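Local atomic coordinates of diacylglycerol lipase (Aspergillus oryzae, PDB entry 5XK2), a protein that probably hydrolyses the ester bonds of mono- and diacylglycerols as a class 3 lipase, captured here in a closed conformation. Residues G73-D78 and I132-E137; Y92-W97 and G151-A156. All blocks are in the same frame, centred on the assembly; numbering follows the deposited sequence.

In the fold
Both contacts belong to the alpha/beta-hydrolase fold and reach one mixed eight-stranded sheet. Their centres lie 22 Å apart, with about 9 Å between nearest atoms, so they do not touch. Along the chain their segments alternate: strand 71-78, helix 94-98, helix 118-138, then strand 146-152 with helix 154-168. Interaction 1 packs the end of helix 118-138 against strand 71-78, the second strand from one edge of the sheet. Interaction 2 lies nearer the subunit's centre (about 10 Å from it, against 16 Å), where strand 146-152 passes into the probable nucleophile elbow. Helix 118-138, packed in interaction 1, is followed after a short connection by strand 146-152, which carries the elbow of interaction 2.

Interaction 1 of 2, residues G73-D78 and I132-E137; sequences GFVAVD and IKTLDE
Val-75 and Thr-134 reach toward each other tip to tip, methyl against methyl, with Val-75 CG1 3.9 Å from Thr-134 CG2. The strand valine and the helix threonine both direct their CB toward the opposite segment, and their CA atoms are 7.5 Å apart. In Val-75, chi1 of -178° sets CG1 anti to the backbone N and points that branch at the helix. Thr-134 has OG1 beside the backbone N (chi1 -60°), which leaves CG2 anti to that N and facing the valine, while OG1 hydrogen-bonds to the carbonyl O of Arg-130, one turn back. The polar end of this buried threonine is thereby satisfied within the helix, and an apolar surface meets the valine. Leu-135 starts off at an angle to the strand but bends in at its end, so that CD2 comes to 4.4 Å from the same Val-75 CG1, a looser apolar contact. The small seam is one part of the packing of helix 118-138 on the sheet: Ile-131 and Leu-138 also touch Val-75, Leu-135 rests on Ile-84 of strand 83-89, and Thr-134 meets Lys-60 and Leu-61 of strand 58-65.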
ATOM      1  N   GLY A  73      11.319 -10.754 -12.517  1.00 11.97           N
ATOM      2  CA  GLY A  73      10.641 -11.869 -13.153  1.00 11.15           C
ATOM      3  C   GLY A  73      11.621 -12.839 -13.775  1.00  9.46           C
ATOM      4  O   GLY A  73      12.798 -12.858 -13.432  1.00 11.03           O
ATOM      5  N   PHE A  74      11.137 -13.654 -14.700  1.00  9.44           N
ATOM      6  CA  PHE A  74      11.990 -14.669 -15.302  1.00 11.02           C
ATOM      7  C   PHE A  74      11.435 -15.122 -16.638  1.00  9.75           C
ATOM      8  O   PHE A  74      10.254 -14.914 -16.929  1.00  9.53           O
ATOM      9  CB  PHE A  74      12.153 -15.889 -14.359  1.00 10.25           C
ATOM     10  CG  PHE A  74      10.835 -16.471 -13.895  1.00 10.85           C
ATOM     11  CD1 PHE A  74      10.071 -17.265 -14.741  1.00 10.78           C
ATOM     12  CD2 PHE A  74      10.364 -16.206 -12.620  1.00 12.23           C
ATOM     13  CE1 PHE A  74       8.817 -17.765 -14.314  1.00  9.73           C
ATOM     14  CE2 PHE A  74       9.136 -16.702 -12.181  1.00 10.34           C
ATOM     15  CZ  PHE A  74       8.363 -17.478 -13.019  1.00  9.58           C
ATOM     16  N   VAL A  75      12.295 -15.748 -17.429  1.00  8.92           N
ATOM     17  CA  VAL A  75      11.870 -16.559 -18.564  1.00  8.71           C
ATOM     18  C   VAL A  75      12.182 -17.993 -18.194  1.00 10.47           C
ATOM     19  O   VAL A  75      13.325 -18.307 -17.851  1.00 11.72           O
ATOM     20  CB  VAL A  75      12.594 -16.188 -19.864  1.00 11.64           C
ATOM     21  CG1 VAL A  75      12.060 -17.035 -21.013  1.00 12.00           C
ATOM     22  CG2 VAL A  75      12.396 -14.701 -20.170  1.00 11.89           C
ATOM     23  N   ALA A  76      11.167 -18.848 -18.220  1.00  9.45           N
ATOM     24  CA  ALA A  76      11.346 -20.241 -17.820  1.00 10.09           C
ATOM     25  C   ALA A  76      10.878 -21.195 -18.912  1.00 10.73           C
ATOM     26  O   ALA A  76      10.105 -20.813 -19.810  1.00 12.66           O
ATOM     27  CB  ALA A  76      10.581 -20.512 -16.522  1.00 10.81           C
ATOM     28  N   VAL A  77      11.377 -22.424 -18.857  1.00  9.06           N
ATOM     29  CA  VAL A  77      11.000 -23.439 -19.829  1.00  9.36           C
ATOM     30  C   VAL A  77      10.188 -24.505 -19.109  1.00 10.48           C
ATOM     31  O   VAL A  77      10.661 -25.076 -18.112  1.00 11.74           O
ATOM     32  CB  VAL A  77      12.238 -24.092 -20.478  1.00 13.54           C
ATOM     33  CG1 VAL A  77      11.811 -25.212 -21.407  1.00 14.21           C
ATOM     34  CG2 VAL A  77      13.063 -23.058 -21.224  1.00 16.27           C
ATOM     35  N   ASP A  78       8.981 -24.768 -19.609  1.00 10.31           N
ATOM     36  CA  ASP A  78       8.136 -25.824 -19.075  1.00 12.72           C
ATOM     37  C   ASP A  78       8.054 -26.920 -20.145  1.00 14.60           C
ATOM     38  O   ASP A  78       7.322 -26.787 -21.128  1.00 12.24           O
ATOM     39  CB  ASP A  78       6.757 -25.247 -18.730  1.00 12.62           C
ATOM     40  CG  ASP A  78       5.788 -26.275 -18.172  1.00 15.09           C
ATOM     41  OD1 ASP A  78       5.972 -27.487 -18.380  1.00 14.08           O
ATOM     42  OD2 ASP A  78       4.787 -25.850 -17.538  1.00 14.30           O
ATOM     43  N   ILE A 132      13.712 -10.920 -25.339  1.00 12.17           N
ATOM     44  CA  ILE A 132      13.680 -11.316 -26.735  1.00 12.26           C
ATOM     45  C   ILE A 132      14.905 -12.155 -27.094  1.00 12.59           C
ATOM     46  O   ILE A 132      14.786 -13.162 -27.802  1.00 14.31           O
ATOM     47  CB  ILE A 132      13.579 -10.078 -27.634  1.00 15.37           C
ATOM     48  CG1 ILE A 132      12.186  -9.468 -27.480  1.00 14.65           C
ATOM     49  CG2 ILE A 132      13.855 -10.436 -29.102  1.00 21.00           C
ATOM     50  CD1 ILE A 132      12.015  -8.163 -28.208  1.00 18.70           C
ATOM     51  N   LYS A 133      16.065 -11.757 -26.571  1.00 14.60           N
ATOM     52  CA  LYS A 133      17.299 -12.516 -26.791  1.00 16.72           C
ATOM     53  C   LYS A 133      17.103 -13.945 -26.326  1.00 14.92           C
ATOM     54  O   LYS A 133      17.452 -14.905 -27.019  1.00 15.91           O
ATOM     55  CB  LYS A 133      18.473 -11.873 -26.053  1.00 16.86           C
ATOM     56  CG  LYS A 133      19.799 -12.649 -26.184  1.00 23.02           C
ATOM     57  CD  LYS A 133      20.834 -12.111 -25.196  1.00 32.52           C
ATOM     58  CE  LYS A 133      22.245 -12.661 -25.451  1.00 43.76           C
ATOM     59  NZ  LYS A 133      22.657 -13.732 -24.486  1.00 41.72           N
ATOM     60  N   THR A 134      16.505 -14.074 -25.147  1.00 14.68           N
ATOM     61  CA  THR A 134      16.275 -15.390 -24.561  1.00 13.61           C
ATOM     62  C   THR A 134      15.239 -16.200 -25.337  1.00 11.85           C
ATOM     63  O   THR A 134      15.428 -17.399 -25.553  1.00 12.65           O
ATOM     64  CB  THR A 134      15.849 -15.258 -23.085  1.00 12.27           C
ATOM     65  OG1 THR A 134      16.891 -14.591 -22.350  1.00 14.06           O
ATOM     66  CG2 THR A 134      15.617 -16.641 -22.469  1.00 16.38           C
ATOM     67  N   LEU A 135      14.138 -15.570 -25.766  1.00 10.67           N
ATOM     68  CA  LEU A 135      13.152 -16.277 -26.568  1.00 10.22           C
ATOM     69  C   LEU A 135      13.803 -16.823 -27.849  1.00 12.95           C
ATOM     70  O   LEU A 135      13.569 -17.960 -28.243  1.00 11.83           O
ATOM     71  CB  LEU A 135      11.974 -15.355 -26.924  1.00 14.18           C
ATOM     72  CG  LEU A 135      11.109 -14.941 -25.728  1.00 11.95           C
ATOM     73  CD1 LEU A 135       9.987 -14.008 -26.183  1.00 13.44           C
ATOM     74  CD2 LEU A 135      10.522 -16.160 -25.048  1.00 12.91           C
ATOM     75  N   ASP A 136      14.638 -15.992 -28.463  1.00 16.16           N
ATOM     76  CA  ASP A 136      15.306 -16.377 -29.704  1.00 14.51           C
ATOM     77  C   ASP A 136      16.270 -17.557 -29.468  1.00 11.56           C
ATOM     78  O   ASP A 136      16.334 -18.488 -30.282  1.00 17.09           O
ATOM     79  CB  ASP A 136      16.032 -15.173 -30.303  1.00 14.01           C
ATOM     80  CG  ASP A 136      15.069 -14.131 -30.894  1.00 22.39           C
ATOM     81  OD1 ASP A 136      13.838 -14.372 -30.930  1.00 23.22           O
ATOM     82  OD2 ASP A 136      15.567 -13.073 -31.333  1.00 25.41           O
ATOM     83  N   GLU A 137      16.985 -17.538 -28.348  1.00 11.77           N
ATOM     84  CA  GLU A 137      17.900 -18.631 -28.010  1.00 12.92           C
ATOM     85  C   GLU A 137      17.128 -19.937 -27.775  1.00 15.05           C
ATOM     86  O   GLU A 137      17.595 -21.013 -28.133  1.00 14.98           O
ATOM     87  CB  GLU A 137      18.733 -18.274 -26.776  1.00 16.91           C
ATOM     88  CG  GLU A 137      19.769 -17.182 -27.027  1.00 18.50           C
ATOM     89  CD  GLU A 137      20.366 -16.624 -25.757  1.00 27.18           C
ATOM     90  OE1 GLU A 137      19.856 -16.951 -24.662  1.00 28.46           O
ATOM     91  OE2 GLU A 137      21.365 -15.872 -25.856  1.00 28.57           O
TER

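Interaction 2 of 2, residues Y92-W97 and G151-A156; sequences YSIRNW and GHSLGA
Leu-154, the residue after Ser-153 in the apparent nucleophile elbow (Gly-151, Ser-153 and Gly-155 of a GxSxG pattern) of this alpha/beta-hydrolase fold, splits its two methyls, CD2 on Trp-97 and CD1 on both Trp-97 and Ile-94. Leu-154 CD2 sits over the face of the five-membered indole ring, 3.9 Å from its centroid and 17° off the normal, a CH-pi contact. Leu-154 CD1 lies over the same indole toward its rim and meets Ile-94 CD1 at 3.9 Å. Ile-94 CD1 also approaches Ser-153 OG, at 4.4 Å, so an apolar group borders the probable nucleophile. Trp-97, with CG anti to its backbone N (chi1 180°), swings its ring out toward the elbow. Around this first shell, Phe-103 meets the indole edge-to-face and the Phe-120 ring meets it obliquely. The Ser-153 hydroxyl is hydrogen-bonded to His-268 NE2, consistent with a Ser-His-Asp triad completed by Asp-206. Ser-153 adopts the strained backbone (phi 61°) expected at such a strand-to-helix turn. In helix 94-98, Arg-95 NH2 forms a salt bridge to Asp-276 OD2 of the second subunit. The start of that helix is capped by Ser-93, whose OG accepts from Asn-96 N at 3.1 Å.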
ATOM      1  N   TYR A  92       5.699  -3.880  -5.567  1.00 20.15           N
ATOM      2  CA  TYR A  92       4.833  -4.375  -4.505  1.00 25.11           C
ATOM      3  C   TYR A  92       4.173  -3.242  -3.739  1.00 25.74           C
ATOM      4  O   TYR A  92       3.114  -3.437  -3.117  1.00 24.75           O
ATOM      5  CB  TYR A  92       5.610  -5.258  -3.534  1.00 24.98           C
ATOM      6  CG  TYR A  92       4.714  -6.086  -2.646  1.00 24.04           C
ATOM      7  CD1 TYR A  92       4.052  -7.208  -3.148  1.00 26.36           C
ATOM      8  CD2 TYR A  92       4.532  -5.759  -1.309  1.00 26.82           C
ATOM      9  CE1 TYR A  92       3.226  -7.974  -2.338  1.00 31.35           C
ATOM     10  CE2 TYR A  92       3.713  -6.517  -0.496  1.00 33.91           C
ATOM     11  CZ  TYR A  92       3.064  -7.624  -1.014  1.00 35.85           C
ATOM     12  OH  TYR A  92       2.250  -8.381  -0.205  1.00 43.68           O
ATOM     13  N   SER A  93       4.745  -2.043  -3.808  1.00 21.12           N
ATOM     14  CA  SER A  93       4.158  -0.984  -3.001  1.00 22.85           C
ATOM     15  C   SER A  93       3.046  -0.309  -3.781  1.00 20.75           C
ATOM     16  O   SER A  93       3.285   0.493  -4.687  1.00 23.93           O
ATOM     17  CB  SER A  93       5.211   0.055  -2.600  1.00 27.92           C
ATOM     18  OG  SER A  93       4.597   1.162  -1.958  1.00 24.70           O
ATOM     19  N   ILE A  94       1.817  -0.604  -3.374  1.00 21.80           N
ATOM     20  CA  ILE A  94       0.642  -0.004  -3.988  1.00 27.39           C
ATOM     21  C   ILE A  94       0.579   1.471  -3.639  1.00 21.57           C
ATOM     22  O   ILE A  94       0.227   2.300  -4.479  1.00 24.91           O
ATOM     23  CB  ILE A  94      -0.654  -0.694  -3.528  1.00 42.37           C
ATOM     24  CG1 ILE A  94      -0.655  -2.162  -3.960  1.00 47.97           C
ATOM     25  CG2 ILE A  94      -1.872   0.028  -4.097  1.00 42.66           C
ATOM     26  CD1 ILE A  94      -0.732  -2.364  -5.471  1.00 31.63           C
ATOM     27  N   ARG A  95       0.943   1.810  -2.403  1.00 26.50           N
ATOM     28  CA  ARG A  95       0.896   3.211  -2.006  1.00 24.65           C
ATOM     29  C   ARG A  95       1.857   4.049  -2.860  1.00 25.47           C
ATOM     30  O   ARG A  95       1.504   5.144  -3.276  1.00 29.09           O
ATOM     31  CB  ARG A  95       1.181   3.381  -0.500  1.00 27.06           C
ATOM     32  CG  ARG A  95       2.612   3.126  -0.048  1.00 36.16           C
ATOM     33  CD  ARG A  95       2.767   3.363   1.459  1.00 34.78           C
ATOM     34  NE  ARG A  95       2.738   4.784   1.810  1.00 35.26           N
ATOM     35  CZ  ARG A  95       2.624   5.256   3.050  1.00 29.87           C
ATOM     36  NH1 ARG A  95       2.533   4.429   4.084  1.00 24.28           N
ATOM     37  NH2 ARG A  95       2.610   6.566   3.260  1.00 35.45           N
ATOM     38  N   ASN A  96       3.038   3.535  -3.173  1.00 23.76           N
ATOM     39  CA  ASN A  96       3.963   4.305  -3.996  1.00 24.70           C
ATOM     40  C   ASN A  96       3.448   4.462  -5.420  1.00 25.69           C
ATOM     41  O   ASN A  96       3.652   5.495  -6.063  1.00 28.20           O
ATOM     42  CB  ASN A  96       5.346   3.661  -3.993  1.00 29.35           C
ATOM     43  CG  ASN A  96       6.098   3.914  -2.692  1.00 40.58           C
ATOM     44  OD1 ASN A  96       5.575   4.550  -1.771  1.00 41.98           O
ATOM     45  ND2 ASN A  96       7.324   3.409  -2.609  1.00 38.58           N
ATOM     46  N   TRP A  97       2.753   3.438  -5.902  1.00 20.39           N
ATOM     47  CA  TRP A  97       2.191   3.467  -7.244  1.00 19.63           C
ATOM     48  C   TRP A  97       1.125   4.562  -7.380  1.00 20.63           C
ATOM     49  O   TRP A  97       1.058   5.258  -8.394  1.00 19.97           O
ATOM     50  CB  TRP A  97       1.599   2.092  -7.570  1.00 18.39           C
ATOM     51  CG  TRP A  97       0.992   1.986  -8.908  1.00 20.17           C
ATOM     52  CD1 TRP A  97       1.581   2.279 -10.096  1.00 21.42           C
ATOM     53  CD2 TRP A  97      -0.332   1.518  -9.215  1.00 22.80           C
ATOM     54  NE1 TRP A  97       0.705   2.039 -11.127  1.00 22.50           N
ATOM     55  CE2 TRP A  97      -0.475   1.572 -10.613  1.00 22.45           C
ATOM     56  CE3 TRP A  97      -1.410   1.067  -8.442  1.00 23.51           C
ATOM     57  CZ2 TRP A  97      -1.654   1.200 -11.261  1.00 22.18           C
ATOM     58  CZ3 TRP A  97      -2.582   0.696  -9.088  1.00 21.40           C
ATOM     59  CH2 TRP A  97      -2.694   0.764 -10.482  1.00 23.33           C
ATOM     60  N   GLY A 151       1.415 -12.480 -15.426  1.00  8.40           N
ATOM     61  CA  GLY A 151       1.748 -11.753 -14.219  1.00  7.84           C
ATOM     62  C   GLY A 151       0.509 -11.576 -13.354  1.00  7.95           C
ATOM     63  O   GLY A 151      -0.614 -11.842 -13.804  1.00  8.07           O
ATOM     64  N   HIS A 152       0.723 -11.112 -12.122  1.00  7.28           N
ATOM     65  CA  HIS A 152      -0.360 -10.760 -11.213  1.00  7.64           C
ATOM     66  C   HIS A 152      -0.160  -9.309 -10.781  1.00  7.94           C
ATOM     67  O   HIS A 152       0.990  -8.854 -10.694  1.00 10.48           O
ATOM     68  CB  HIS A 152      -0.374 -11.724  -9.997  1.00  7.01           C
ATOM     69  CG  HIS A 152      -1.256 -11.277  -8.869  1.00  7.17           C
ATOM     70  ND1 HIS A 152      -0.758 -10.687  -7.726  1.00  9.94           N
ATOM     71  CD2 HIS A 152      -2.604 -11.309  -8.718  1.00  9.57           C
ATOM     72  CE1 HIS A 152      -1.760 -10.378  -6.921  1.00  9.30           C
ATOM     73  NE2 HIS A 152      -2.891 -10.732  -7.504  1.00  9.17           N
ATOM     74  N   SER A 153      -1.257  -8.596 -10.507  1.00  7.79           N
ATOM     75  CA  SER A 153      -1.176  -7.239  -9.963  1.00  9.05           C
ATOM     76  C   SER A 153      -0.430  -6.328 -10.949  1.00 10.67           C
ATOM     77  O   SER A 153      -0.667  -6.386 -12.159  1.00  8.73           O
ATOM     78  CB  SER A 153      -0.482  -7.270  -8.579  1.00 12.09           C
ATOM     79  OG  SER A 153      -0.507  -6.007  -7.923  1.00 10.93           O
ATOM     80  N   LEU A 154       0.489  -5.500 -10.456  1.00  9.32           N
ATOM     81  CA  LEU A 154       1.196  -4.592 -11.372  1.00  9.01           C
ATOM     82  C   LEU A 154       2.017  -5.388 -12.397  1.00  9.50           C
ATOM     83  O   LEU A 154       2.201  -4.945 -13.526  1.00 11.02           O
ATOM     84  CB  LEU A 154       2.098  -3.624 -10.588  1.00 10.11           C
ATOM     85  CG  LEU A 154       1.405  -2.358 -10.057  1.00 18.16           C
ATOM     86  CD1 LEU A 154       0.167  -2.649  -9.241  1.00 20.67           C
ATOM     87  CD2 LEU A 154       2.395  -1.495  -9.255  1.00 14.35           C
ATOM     88  N   GLY A 155       2.504  -6.563 -12.005  1.00  9.05           N
ATOM     89  CA  GLY A 155       3.168  -7.452 -12.946  1.00  9.18           C
ATOM     90  C   GLY A 155       2.273  -7.868 -14.104  1.00 10.46           C
ATOM     91  O   GLY A 155       2.759  -8.073 -15.209  1.00  9.31           O
ATOM     92  N   ALA A 156       0.977  -8.015 -13.848  1.00  8.01           N
ATOM     93  CA  ALA A 156       0.016  -8.341 -14.909  1.00  7.23           C
ATOM     94  C   ALA A 156      -0.133  -7.181 -15.896  1.00  7.50           C
ATOM     95  O   ALA A 156      -0.406  -7.401 -17.071  1.00  9.70           O
ATOM     96  CB  ALA A 156      -1.336  -8.685 -14.311  1.00  8.29           C
TER